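Local coordinates for protein peptidoglycan-N-acetylglucosamine deacetylase BC_1960 (Bacillus cereus, PDB 4L1G) that catalyses zinc-dependent removal of acetyl groups from N-acetylglucosamine residues of peptidoglycan, and also deacetylates soluble chitin substrates and N-acetylchitooligomers, at residues A[98-103]-A[241-246]; A[104-109]-A[119-124]; A[57-60]-A[65-68]; A[180-183]-A[187-190]; A[74-79]-A[257-262]. One frame throughout, in Å; residues are numbered along the deposited sequence.

Contact 1 of 5, residues A[98-103]-A[241-246]; sequences HNVKAT and KIIPQL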
# COMPACT_ATOMS: atom_id res chain seq x y z
N HIS A 98 -2.94 -17.52 5.30
CA HIS A 98 -3.36 -17.72 3.92
C HIS A 98 -2.17 -17.80 2.98
O HIS A 98 -2.34 -17.85 1.76
CB HIS A 98 -4.32 -16.61 3.48
CG HIS A 98 -5.69 -16.72 4.07
ND1 HIS A 98 -6.06 -16.07 5.22
CD2 HIS A 98 -6.78 -17.42 3.67
CE1 HIS A 98 -7.32 -16.35 5.51
NE2 HIS A 98 -7.78 -17.17 4.58
N ASN A 99 -0.96 -17.79 3.55
CA ASN A 99 0.27 -17.93 2.78
C ASN A 99 0.43 -16.83 1.71
O ASN A 99 0.86 -17.10 0.59
CB ASN A 99 0.36 -19.33 2.14
CG ASN A 99 1.73 -19.63 1.57
OD1 ASN A 99 2.75 -19.25 2.13
ND2 ASN A 99 1.75 -20.32 0.43
N VAL A 100 0.09 -15.60 2.06
CA VAL A 100 0.23 -14.49 1.12
C VAL A 100 1.09 -13.36 1.67
O VAL A 100 1.10 -13.09 2.87
CB VAL A 100 -1.13 -13.93 0.67
CG1 VAL A 100 -1.90 -14.96 -0.14
CG2 VAL A 100 -1.94 -13.47 1.87
N LYS A 101 1.81 -12.70 0.77
CA LYS A 101 2.56 -11.50 1.11
C LYS A 101 1.79 -10.29 0.60
O LYS A 101 1.10 -10.37 -0.41
CB LYS A 101 3.95 -11.53 0.49
CG LYS A 101 4.73 -12.81 0.75
CD LYS A 101 4.99 -13.03 2.22
CE LYS A 101 5.77 -14.31 2.46
NZ LYS A 101 5.97 -14.58 3.91
N ALA A 102 1.91 -9.17 1.31
CA ALA A 102 1.25 -7.94 0.90
C ALA A 102 2.21 -6.77 0.97
O ALA A 102 3.39 -6.94 1.30
CB ALA A 102 0.02 -7.68 1.76
N THR A 103 1.70 -5.58 0.67
CA THR A 103 2.51 -4.38 0.70
C THR A 103 1.91 -3.39 1.69
O THR A 103 0.71 -3.13 1.67
CB THR A 103 2.61 -3.74 -0.69
OG1 THR A 103 3.03 -4.73 -1.64
CG2 THR A 103 3.60 -2.59 -0.69
N LYS A 241 -12.32 -14.15 3.45
CA LYS A 241 -13.18 -14.47 2.31
C LYS A 241 -12.53 -14.06 0.99
O LYS A 241 -12.57 -14.81 0.01
CB LYS A 241 -14.53 -13.77 2.45
CG LYS A 241 -15.41 -14.32 3.57
CD LYS A 241 -16.70 -13.53 3.66
CE LYS A 241 -17.64 -14.11 4.71
NZ LYS A 241 -18.12 -15.46 4.32
N ILE A 242 -11.94 -12.87 0.98
CA ILE A 242 -11.34 -12.31 -0.23
C ILE A 242 -10.25 -13.20 -0.81
O ILE A 242 -10.24 -13.49 -2.01
CB ILE A 242 -10.74 -10.91 0.05
CG1 ILE A 242 -11.86 -9.89 0.25
CG2 ILE A 242 -9.83 -10.47 -1.09
CD1 ILE A 242 -11.36 -8.52 0.64
N ILE A 243 -9.34 -13.65 0.05
CA ILE A 243 -8.19 -14.43 -0.40
C ILE A 243 -8.55 -15.79 -1.03
O ILE A 243 -8.14 -16.06 -2.16
CB ILE A 243 -7.13 -14.57 0.72
CG1 ILE A 243 -6.58 -13.19 1.10
CG2 ILE A 243 -6.01 -15.50 0.28
CD1 ILE A 243 -5.63 -13.21 2.27
N PRO A 244 -9.32 -16.64 -0.32
CA PRO A 244 -9.63 -17.92 -0.96
C PRO A 244 -10.55 -17.80 -2.17
O PRO A 244 -10.40 -18.56 -3.13
CB PRO A 244 -10.31 -18.72 0.16
CG PRO A 244 -10.88 -17.70 1.06
CD PRO A 244 -9.92 -16.55 1.03
N GLN A 245 -11.49 -16.85 -2.14
CA GLN A 245 -12.42 -16.68 -3.26
C GLN A 245 -11.72 -16.21 -4.54
O GLN A 245 -12.10 -16.60 -5.64
CB GLN A 245 -13.57 -15.74 -2.90
CG GLN A 245 -14.61 -16.37 -1.98
CD GLN A 245 -15.80 -15.46 -1.73
OE1 GLN A 245 -16.10 -14.56 -2.52
NE2 GLN A 245 -16.48 -15.68 -0.61
N LEU A 246 -10.69 -15.38 -4.39
CA LEU A 246 -9.90 -14.94 -5.54
C LEU A 246 -8.99 -16.06 -6.02
O LEU A 246 -8.81 -16.25 -7.23
CB LEU A 246 -9.10 -13.68 -5.21
CG LEU A 246 -9.84 -12.36 -5.42
CD1 LEU A 246 -9.04 -11.18 -4.89
CD2 LEU A 246 -10.18 -12.16 -6.89
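Ile243 is the side chain on which this contact turns. It projects from helix 233-248 against His98 and Val100, at the end of helix 89-97 and the loop after it. The tight part is apolar. CD1 of Ile243 rests 3.7 Å from CG2 of Val100, and the two side chains lie alongside, pointing opposite ways. Both methyls of Ile243 also close on the histidine: CG2 and CD1 each lie 3.8 Å from CB of His98. CG of His98 lies against the same two methyls. It stands beside the backbone N (chi1 -73°), which swings the ring across to the helix. Val100 and Ile243 are both buried.

The outer part is looser. Beyond Ile243 the ring reaches Pro244, with NE2 4.2 Å from CD of the proline. His98 and Pro244 are both partly exposed, and Lys241 and Gln245 on the same helix face solvent. The polar end of the ring is tied to its own helix, because ND1 bonds to the carbonyl of Lys94. A further polar link runs from the carbonyl O of His98 to NZ of Lys247.

A Schellman motif closes helix 89-97, with Asn99 at C-prime and at positive phi, and turns the chain toward strand 103-106. The contact joins the loop that follows helix 89-97 to helix 233-248 in the TIM-barrel-like domain. On the inner side, Ile243 packs on Leu77 of strand 74-80, and with Val100 it packs on Phe253 of strand 252-253.

Contact 2 of 5, residues A[104-109]-A[119-124]; sequences FFLLGE and KRIANE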
# COMPACT_ATOMS: atom_id res chain seq x y z
N PHE A 104 2.76 -2.84 2.56
CA PHE A 104 2.30 -1.92 3.59
C PHE A 104 2.85 -0.51 3.40
O PHE A 104 4.06 -0.28 3.50
CB PHE A 104 2.68 -2.43 4.98
CG PHE A 104 1.91 -3.65 5.41
CD1 PHE A 104 2.26 -4.90 4.94
CD2 PHE A 104 0.85 -3.54 6.29
CE1 PHE A 104 1.55 -6.03 5.33
CE2 PHE A 104 0.14 -4.66 6.69
CZ PHE A 104 0.49 -5.90 6.21
N PHE A 105 1.96 0.44 3.13
CA PHE A 105 2.35 1.84 3.04
C PHE A 105 2.24 2.49 4.41
O PHE A 105 1.14 2.82 4.87
CB PHE A 105 1.51 2.58 2.00
CG PHE A 105 1.86 2.22 0.58
CD1 PHE A 105 1.08 1.32 -0.13
CD2 PHE A 105 2.97 2.77 -0.03
CE1 PHE A 105 1.41 0.98 -1.44
CE2 PHE A 105 3.30 2.44 -1.34
CZ PHE A 105 2.52 1.54 -2.04
N LEU A 106 3.38 2.66 5.07
CA LEU A 106 3.40 3.11 6.45
C LEU A 106 3.60 4.61 6.60
O LEU A 106 4.35 5.22 5.85
CB LEU A 106 4.51 2.37 7.22
CG LEU A 106 4.50 0.84 7.15
CD1 LEU A 106 5.67 0.27 7.93
CD2 LEU A 106 3.18 0.28 7.65
N LEU A 107 2.90 5.20 7.57
CA LEU A 107 3.11 6.60 7.92
C LEU A 107 4.35 6.72 8.79
O LEU A 107 4.58 5.90 9.68
CB LEU A 107 1.89 7.15 8.67
CG LEU A 107 0.63 7.38 7.83
CD1 LEU A 107 -0.57 7.65 8.71
CD2 LEU A 107 0.85 8.53 6.87
N GLY A 108 5.15 7.75 8.53
CA GLY A 108 6.36 7.98 9.29
C GLY A 108 6.12 8.16 10.77
O GLY A 108 6.86 7.63 11.60
N GLU A 109 5.07 8.91 11.12
CA GLU A 109 4.77 9.20 12.51
C GLU A 109 4.31 7.97 13.28
O GLU A 109 4.57 7.84 14.48
CB GLU A 109 3.73 10.33 12.62
CG GLU A 109 2.35 9.96 12.11
CD GLU A 109 1.40 11.15 12.06
OE1 GLU A 109 1.82 12.26 12.46
OE2 GLU A 109 0.25 10.98 11.62
N LYS A 119 9.22 -3.63 12.18
CA LYS A 119 10.21 -4.69 12.05
C LYS A 119 9.54 -6.04 11.78
O LYS A 119 10.07 -6.86 11.03
CB LYS A 119 11.08 -4.78 13.31
CG LYS A 119 11.96 -3.56 13.56
CD LYS A 119 12.80 -3.73 14.82
CE LYS A 119 13.73 -2.55 15.03
NZ LYS A 119 14.53 -2.68 16.29
N ARG A 120 8.38 -6.27 12.38
CA ARG A 120 7.66 -7.52 12.19
C ARG A 120 7.18 -7.68 10.75
O ARG A 120 7.27 -8.77 10.18
CB ARG A 120 6.47 -7.64 13.16
CG ARG A 120 5.76 -8.98 13.06
CD ARG A 120 4.47 -9.03 13.87
NE ARG A 120 3.68 -10.20 13.49
CZ ARG A 120 2.45 -10.46 13.92
NH1 ARG A 120 1.84 -9.62 14.75
NH2 ARG A 120 1.82 -11.55 13.52
N ILE A 121 6.65 -6.60 10.19
CA ILE A 121 6.20 -6.57 8.80
C ILE A 121 7.31 -7.00 7.85
O ILE A 121 7.10 -7.84 6.97
CB ILE A 121 5.72 -5.16 8.40
CG1 ILE A 121 4.49 -4.75 9.22
CG2 ILE A 121 5.41 -5.10 6.91
CD1 ILE A 121 4.06 -3.32 9.00
N ALA A 122 8.49 -6.43 8.04
CA ALA A 122 9.64 -6.73 7.21
C ALA A 122 10.14 -8.16 7.44
O ALA A 122 10.57 -8.83 6.50
CB ALA A 122 10.76 -5.74 7.46
N ASN A 123 10.09 -8.61 8.69
CA ASN A 123 10.57 -9.94 9.04
C ASN A 123 9.68 -11.05 8.52
O ASN A 123 10.09 -12.21 8.45
CB ASN A 123 10.75 -10.07 10.55
CG ASN A 123 11.93 -9.27 11.08
OD1 ASN A 123 12.91 -9.04 10.36
ND2 ASN A 123 11.85 -8.85 12.33
N GLU A 124 8.45 -10.71 8.16
CA GLU A 124 7.50 -11.72 7.69
C GLU A 124 7.31 -11.69 6.17
O GLU A 124 6.31 -12.18 5.65
CB GLU A 124 6.17 -11.60 8.42
CG GLU A 124 6.27 -11.98 9.90
CD GLU A 124 4.93 -11.98 10.60
OE1 GLU A 124 3.90 -11.82 9.92
OE2 GLU A 124 4.91 -12.13 11.84
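Ile121 overlaps one face of the Phe104 ring with its CD1 methyl. Its other methyl takes part as well: CG2 is 3.7 Å from CD1 of Phe104, the closest approach between the two segments. The two side chains meet at a slant. The same CD1 that covers the ring also meets Leu106 tip to tip, at 3.9 Å from CD2 of the leucine. The chi1 of Ile121, -64°, sends the arm of CG1 and CD1 between Phe104 and Leu106. CG2, opposite the backbone N, adds the second touch on the Phe104 ring.

Phe104 and Leu106 are alternate residues of strand 103-106, so both point to the helix. Phe105 between them points to the other side of the strand, where it touches Arg169. All three residues that touch here are buried. Leu92 and Leu95 of helix 89-97 also pack on Phe104, and Ile128 of the next strand packs on Leu106 and Ile121.

Arg120, on the side of the helix toward helix 89-97, forms a salt bridge from NE to OE2 of Glu124, 2.8 Å long and almost straight at 176°. The oxygen lies in the guanidinium plane, but the N-H comes to it from above the carboxylate plane. NH2 of Arg120 has a second acidic partner in Asp93.

Leu106 lies near the zinc site; its side chain is about 6 Å from that of the zinc ligand His131. Strand 103-106, helices 108-113 and 115-123, and the parallel strand 127-130 form a beta-alpha-beta crossover of the barrel.

Contact 3 of 5, residues A[57-60]-A[65-68]; sequences SWVE and AFSG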
# COMPACT_ATOMS: atom_id res chain seq x y z
N SER A 57 -2.01 10.19 -18.58
CA SER A 57 -0.77 10.42 -19.31
C SER A 57 0.46 10.30 -18.41
O SER A 57 1.58 10.12 -18.90
CB SER A 57 -0.79 11.77 -20.02
OG SER A 57 -1.15 12.82 -19.14
N TRP A 58 0.26 10.38 -17.10
CA TRP A 58 1.36 10.27 -16.14
C TRP A 58 1.97 8.87 -16.06
O TRP A 58 3.12 8.72 -15.65
CB TRP A 58 0.92 10.74 -14.75
CG TRP A 58 0.71 12.22 -14.66
CD1 TRP A 58 0.98 13.15 -15.62
CD2 TRP A 58 0.19 12.95 -13.54
NE1 TRP A 58 0.66 14.41 -15.17
CE2 TRP A 58 0.16 14.31 -13.90
CE3 TRP A 58 -0.27 12.58 -12.27
CZ2 TRP A 58 -0.29 15.30 -13.04
CZ3 TRP A 58 -0.73 13.57 -11.42
CH2 TRP A 58 -0.73 14.91 -11.80
N VAL A 59 1.21 7.84 -16.45
CA VAL A 59 1.74 6.48 -16.42
C VAL A 59 2.72 6.24 -17.57
O VAL A 59 3.52 5.31 -17.54
CB VAL A 59 0.62 5.39 -16.44
CG1 VAL A 59 -0.44 5.68 -15.38
CG2 VAL A 59 -0.01 5.28 -17.83
N GLU A 60 2.65 7.11 -18.58
CA GLU A 60 3.54 7.01 -19.73
C GLU A 60 4.80 7.85 -19.54
O GLU A 60 5.82 7.61 -20.20
CB GLU A 60 2.82 7.48 -21.00
CG GLU A 60 1.65 6.61 -21.41
CD GLU A 60 1.03 7.05 -22.72
OE1 GLU A 60 0.33 6.24 -23.36
OE2 GLU A 60 1.23 8.22 -23.12
N ALA A 65 1.62 4.14 -11.54
CA ALA A 65 0.64 3.16 -12.00
C ALA A 65 -0.54 2.99 -11.05
O ALA A 65 -0.43 3.29 -9.86
CB ALA A 65 1.31 1.81 -12.26
N PHE A 66 -1.66 2.51 -11.58
CA PHE A 66 -2.85 2.24 -10.79
C PHE A 66 -3.03 0.74 -10.59
O PHE A 66 -3.60 0.30 -9.58
CB PHE A 66 -4.09 2.81 -11.48
CG PHE A 66 -4.14 4.31 -11.50
CD1 PHE A 66 -3.52 5.03 -12.52
CD2 PHE A 66 -4.80 5.01 -10.51
CE1 PHE A 66 -3.56 6.41 -12.54
CE2 PHE A 66 -4.85 6.40 -10.52
CZ PHE A 66 -4.23 7.10 -11.54
N SER A 67 -2.55 -0.03 -11.55
CA SER A 67 -2.69 -1.48 -11.53
C SER A 67 -1.55 -2.12 -12.33
O SER A 67 -0.69 -1.42 -12.86
CB SER A 67 -4.06 -1.90 -12.09
OG SER A 67 -4.34 -1.25 -13.32
N GLY A 68 -1.54 -3.45 -12.40
CA GLY A 68 -0.43 -4.16 -12.99
C GLY A 68 -0.73 -4.90 -14.28
O GLY A 68 -1.76 -4.67 -14.92
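Val59 meets Ala65 and Phe66 at the edge of the TIM-barrel-like deacetylase fold. The contact joins helix 55-61, near the start of the modelled chain, to the chain that leaves strand 64-65. This is plain surface packing, with no polar bond between the two segments.

Ser57 comes first along the helix. Its OG is hydrogen-bonded to OG1 of Thr54, one turn earlier. Trp58 follows and turns its indole to another neighbour. It packs on Leu180 and Glu177 of helix 177-185 and on Ile175, which ties the short helix to the body of the domain.

Val59 is the residue that faces segment 65-68. Its CA is 5.6 Å from CA of Ala65. CG1 of Val59 does the touching and lies 4.4 Å from CA of Ala65. The fit is light, as the contacts of CG1 are longer than close packing would give. Val59 itself is exposed, and in the crystal a neighbouring molecule touches it as well as Ala65 and Phe66. Glu60 closes the segment. Its N bonds to O of Ser57 at 3.2 Å, although the helical turn as a whole is weakly bonded.

On the opposing segment, the backbone of Ala65 pairs with Ile190 of parallel strand 189-191 and with Gln192 just after it. The side chain of Phe66 bends back to the helix, and its ring also meets the ring of Tyr64. Val59 CG1 comes to the edge of the Phe66 ring, near its plane, and ends 4.3 Å from CD1 of Phe66.

Contact 4 of 5, residues A[180-183]-A[187-190]; sequences LKWA and NFMI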
# COMPACT_ATOMS: atom_id res chain seq x y z
N LEU A 180 5.60 14.18 -8.64
CA LEU A 180 5.76 12.89 -9.30
C LEU A 180 7.05 12.87 -10.11
O LEU A 180 7.73 11.85 -10.18
CB LEU A 180 4.55 12.61 -10.19
CG LEU A 180 4.47 11.27 -10.93
CD1 LEU A 180 4.68 10.11 -9.97
CD2 LEU A 180 3.13 11.16 -11.63
N LYS A 181 7.37 14.01 -10.72
CA LYS A 181 8.59 14.14 -11.50
C LYS A 181 9.83 13.99 -10.63
O LYS A 181 10.78 13.29 -11.00
CB LYS A 181 8.61 15.49 -12.22
CG LYS A 181 9.90 15.79 -12.98
CD LYS A 181 9.77 17.08 -13.77
CE LYS A 181 11.10 17.53 -14.36
NZ LYS A 181 12.09 17.93 -13.30
N TRP A 182 9.82 14.63 -9.47
CA TRP A 182 10.92 14.52 -8.51
C TRP A 182 11.10 13.08 -8.03
O TRP A 182 12.21 12.57 -7.97
CB TRP A 182 10.71 15.45 -7.32
CG TRP A 182 11.80 15.37 -6.29
CD1 TRP A 182 13.01 16.00 -6.32
CD2 TRP A 182 11.77 14.62 -5.07
NE1 TRP A 182 13.74 15.69 -5.20
CE2 TRP A 182 13.00 14.85 -4.41
CE3 TRP A 182 10.83 13.78 -4.46
CZ2 TRP A 182 13.31 14.26 -3.18
CZ3 TRP A 182 11.14 13.20 -3.25
CH2 TRP A 182 12.37 13.45 -2.62
N ALA A 183 9.99 12.43 -7.70
CA ALA A 183 10.02 11.04 -7.22
C ALA A 183 10.60 10.09 -8.26
O ALA A 183 11.39 9.20 -7.93
CB ALA A 183 8.62 10.60 -6.82
N ASN A 187 14.35 7.84 -8.26
CA ASN A 187 14.25 6.38 -8.35
C ASN A 187 13.17 5.78 -7.44
O ASN A 187 13.28 4.64 -6.99
CB ASN A 187 15.61 5.72 -8.09
CG ASN A 187 15.73 4.35 -8.72
OD1 ASN A 187 15.06 4.04 -9.70
ND2 ASN A 187 16.59 3.51 -8.15
N PHE A 188 12.12 6.56 -7.18
CA PHE A 188 10.93 6.04 -6.52
C PHE A 188 9.95 5.52 -7.57
O PHE A 188 10.07 5.85 -8.75
CB PHE A 188 10.21 7.14 -5.72
CG PHE A 188 10.89 7.51 -4.43
CD1 PHE A 188 10.79 6.68 -3.32
CD2 PHE A 188 11.59 8.70 -4.32
CE1 PHE A 188 11.40 7.03 -2.13
CE2 PHE A 188 12.21 9.05 -3.13
CZ PHE A 188 12.11 8.21 -2.03
N MET A 189 8.98 4.72 -7.14
CA MET A 189 7.81 4.46 -7.96
C MET A 189 6.55 4.72 -7.15
O MET A 189 6.44 4.31 -6.00
CB MET A 189 7.79 3.03 -8.52
CG MET A 189 6.58 2.79 -9.41
SD MET A 189 6.58 1.25 -10.35
CE MET A 189 5.12 1.48 -11.36
N ILE A 190 5.60 5.42 -7.75
CA ILE A 190 4.36 5.74 -7.07
C ILE A 190 3.23 4.86 -7.58
O ILE A 190 2.96 4.80 -8.78
CB ILE A 190 3.99 7.23 -7.24
CG1 ILE A 190 5.03 8.09 -6.51
CG2 ILE A 190 2.59 7.49 -6.74
CD1 ILE A 190 4.64 9.54 -6.38
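CD1 of Ile190 is one bump here, and it fits between Leu180 and Ala183, one turn apart on helix 177-185. CD1 of Ile190 is 3.6 Å from CD1 of Leu180. It is 4.1 Å from CB of Ala183. Leu180 holds its CG opposite the backbone N (chi1 -177°), and its longer side chain reaches to the strand. The short Ala183 leaves room beside it for both CB of Phe188 and CD1 of Ile190.

At the helix end, Phe188 fits round Ala183. The CB atoms of Phe188 and Ala183 are 4.0 Å apart. The ring runs toward Trp182, where CE2 of Phe188 makes an apolar contact 4.3 Å from CZ3 of the indole. Helix 143-161 backs both: Ile150 packs on Phe188, and Arg147 makes a cation-pi contact with Trp182.

The turn between the segments is a Schellman motif, with Asn187 at C-prime and at positive phi. It ends the helix and leads into strand 189-191.

The carbonyl O of Ala183 is the polar atom of this apolar setting. N of Phe188 donates to it at 2.8 Å, and the bond is moderately bent at 155°. CB of Phe188 lies 3.2 Å from the same O of Ala183, and the ring presents its edge to it. The Ala183 carbonyl is thus satisfied by a backbone N-H, and the side chains add apolar packing.

Contact 5 of 5, residues A[74-79]-A[257-262]; sequences EVALTF and PSMFQT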
# COMPACT_ATOMS: atom_id res chain seq x y z
N GLU A 74 -2.21 -12.39 -11.33
CA GLU A 74 -1.72 -11.87 -10.06
C GLU A 74 -2.43 -10.58 -9.65
O GLU A 74 -2.69 -9.71 -10.47
CB GLU A 74 -0.21 -11.65 -10.14
CG GLU A 74 0.58 -12.94 -10.37
CD GLU A 74 2.04 -12.70 -10.71
OE1 GLU A 74 2.78 -13.70 -10.86
OE2 GLU A 74 2.46 -11.53 -10.83
N VAL A 75 -2.73 -10.48 -8.35
CA VAL A 75 -3.28 -9.27 -7.77
C VAL A 75 -2.44 -8.89 -6.56
O VAL A 75 -1.64 -9.69 -6.07
CB VAL A 75 -4.75 -9.44 -7.34
CG1 VAL A 75 -5.61 -9.82 -8.53
CG2 VAL A 75 -4.86 -10.48 -6.24
N ALA A 76 -2.62 -7.67 -6.07
CA ALA A 76 -1.82 -7.19 -4.95
C ALA A 76 -2.67 -6.58 -3.84
O ALA A 76 -3.44 -5.65 -4.07
CB ALA A 76 -0.78 -6.18 -5.43
N LEU A 77 -2.53 -7.12 -2.63
CA LEU A 77 -3.13 -6.52 -1.44
C LEU A 77 -2.20 -5.43 -0.90
O LEU A 77 -1.00 -5.66 -0.74
CB LEU A 77 -3.37 -7.57 -0.36
CG LEU A 77 -4.46 -8.61 -0.60
CD1 LEU A 77 -4.34 -9.75 0.40
CD2 LEU A 77 -5.84 -7.97 -0.50
N THR A 78 -2.76 -4.26 -0.63
CA THR A 78 -1.99 -3.18 -0.01
C THR A 78 -2.75 -2.60 1.17
O THR A 78 -3.99 -2.58 1.17
CB THR A 78 -1.66 -2.04 -1.01
OG1 THR A 78 -2.86 -1.35 -1.38
CG2 THR A 78 -0.98 -2.60 -2.26
N PHE A 79 -2.02 -2.15 2.18
CA PHE A 79 -2.62 -1.62 3.40
C PHE A 79 -2.00 -0.28 3.80
O PHE A 79 -0.78 -0.17 3.90
CB PHE A 79 -2.48 -2.64 4.54
CG PHE A 79 -3.08 -3.98 4.25
CD1 PHE A 79 -2.33 -4.98 3.64
CD2 PHE A 79 -4.40 -4.25 4.57
CE1 PHE A 79 -2.88 -6.22 3.36
CE2 PHE A 79 -4.96 -5.49 4.29
CZ PHE A 79 -4.20 -6.48 3.69
N PRO A 257 6.67 -4.75 -5.75
CA PRO A 257 7.90 -4.91 -6.54
C PRO A 257 7.85 -6.13 -7.46
O PRO A 257 8.44 -6.10 -8.54
CB PRO A 257 8.99 -5.08 -5.47
CG PRO A 257 8.28 -5.34 -4.19
CD PRO A 257 6.97 -4.64 -4.32
N SER A 258 7.15 -7.17 -7.04
CA SER A 258 6.96 -8.34 -7.88
C SER A 258 6.04 -8.02 -9.05
O SER A 258 6.33 -8.36 -10.19
CB SER A 258 6.39 -9.50 -7.06
OG SER A 258 6.05 -10.59 -7.90
N MET A 259 4.93 -7.36 -8.76
CA MET A 259 3.96 -7.00 -9.79
C MET A 259 4.55 -6.08 -10.85
O MET A 259 4.28 -6.22 -12.04
CB MET A 259 2.72 -6.34 -9.16
CG MET A 259 1.81 -5.65 -10.16
SD MET A 259 0.26 -5.06 -9.44
CE MET A 259 -0.61 -6.61 -9.20
N PHE A 260 5.38 -5.13 -10.41
CA PHE A 260 5.95 -4.15 -11.33
C PHE A 260 7.40 -4.45 -11.71
O PHE A 260 8.08 -3.60 -12.29
CB PHE A 260 5.79 -2.74 -10.77
CG PHE A 260 4.35 -2.32 -10.64
CD1 PHE A 260 3.61 -1.99 -11.76
CD2 PHE A 260 3.74 -2.27 -9.40
CE1 PHE A 260 2.29 -1.61 -11.65
CE2 PHE A 260 2.41 -1.89 -9.28
CZ PHE A 260 1.68 -1.56 -10.41
N GLN A 261 7.84 -5.66 -11.38
CA GLN A 261 9.15 -6.17 -11.78
C GLN A 261 10.28 -5.19 -11.47
O GLN A 261 11.06 -4.83 -12.34
CB GLN A 261 9.16 -6.55 -13.26
CG GLN A 261 8.32 -7.77 -13.60
CD GLN A 261 8.91 -9.06 -13.04
OE1 GLN A 261 9.82 -9.64 -13.62
NE2 GLN A 261 8.38 -9.51 -11.90
N THR A 262 10.35 -4.76 -10.21
CA THR A 262 11.43 -3.89 -9.77
C THR A 262 11.82 -4.24 -8.35
O THR A 262 11.20 -5.10 -7.72
CB THR A 262 11.03 -2.41 -9.86
OG1 THR A 262 12.21 -1.60 -9.73
CG2 THR A 262 10.04 -2.05 -8.76
O HOH W 1 5.20 -10.90 -10.97
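A single methyl group, CE of Met259, makes all the close direct contacts between these segments. It reaches from the short helix 256-259 to strand 74-80, a central strand of the TIM-barrel-like fold. CE is 3.8 Å from CB of Ala76. It also lies over the strand backbone, 3.9 Å from O of Glu74. The methionine starts with CG opposite its backbone N (chi1 166°) and bends at chi3 (-73°), which lays the methyl on the strand. Its CG sits over the centre of the Phe260 ring on one face. Val221 of the next strand and Pro69 also pack on Met259.

A water makes a second, polar link at the partly exposed Glu74. Water 1 is 2.8 Å from OE2 of Glu74 and 2.9 Å from O of Ser258. It bridges the two, though other acceptors may compete for its protons. Glu74 OE1 is held by a salt bridge to Arg252.

The helix ends in a Schellman motif, with Gln261 at C-prime and Thr262 N bonded to Pro257 O. The Gln261 side chain folds back to the helix end. Its NE2 donates to O of Ser258 at 2.9 Å, in the plane of that carbonyl.

Overall arrangement
Contacts 1, 2 and 5 gather on the main parallel sheet. Strand 74-80 of contact 5 lies beside strand 103-106, which begins at the end of contact 1 and runs into contact 2. Their centres are 13 to 18 Å apart. Contacts 3 and 4 lie on the smaller three-stranded sheet, centres about 12 Å apart, where Ala65 pairs with Ile190. Phe260 of contact 5 touches segments of both. Contact 3 closes first along the chain. Contact 5 then spans contacts 1, 2 and 4, so it brings an early strand beside a helix near the end of the chain. Contacts 1 and 4 lie on opposite sides of the chain's centre, centres about 28 Å apart. Contact 2 comes nearest to a zinc ligand.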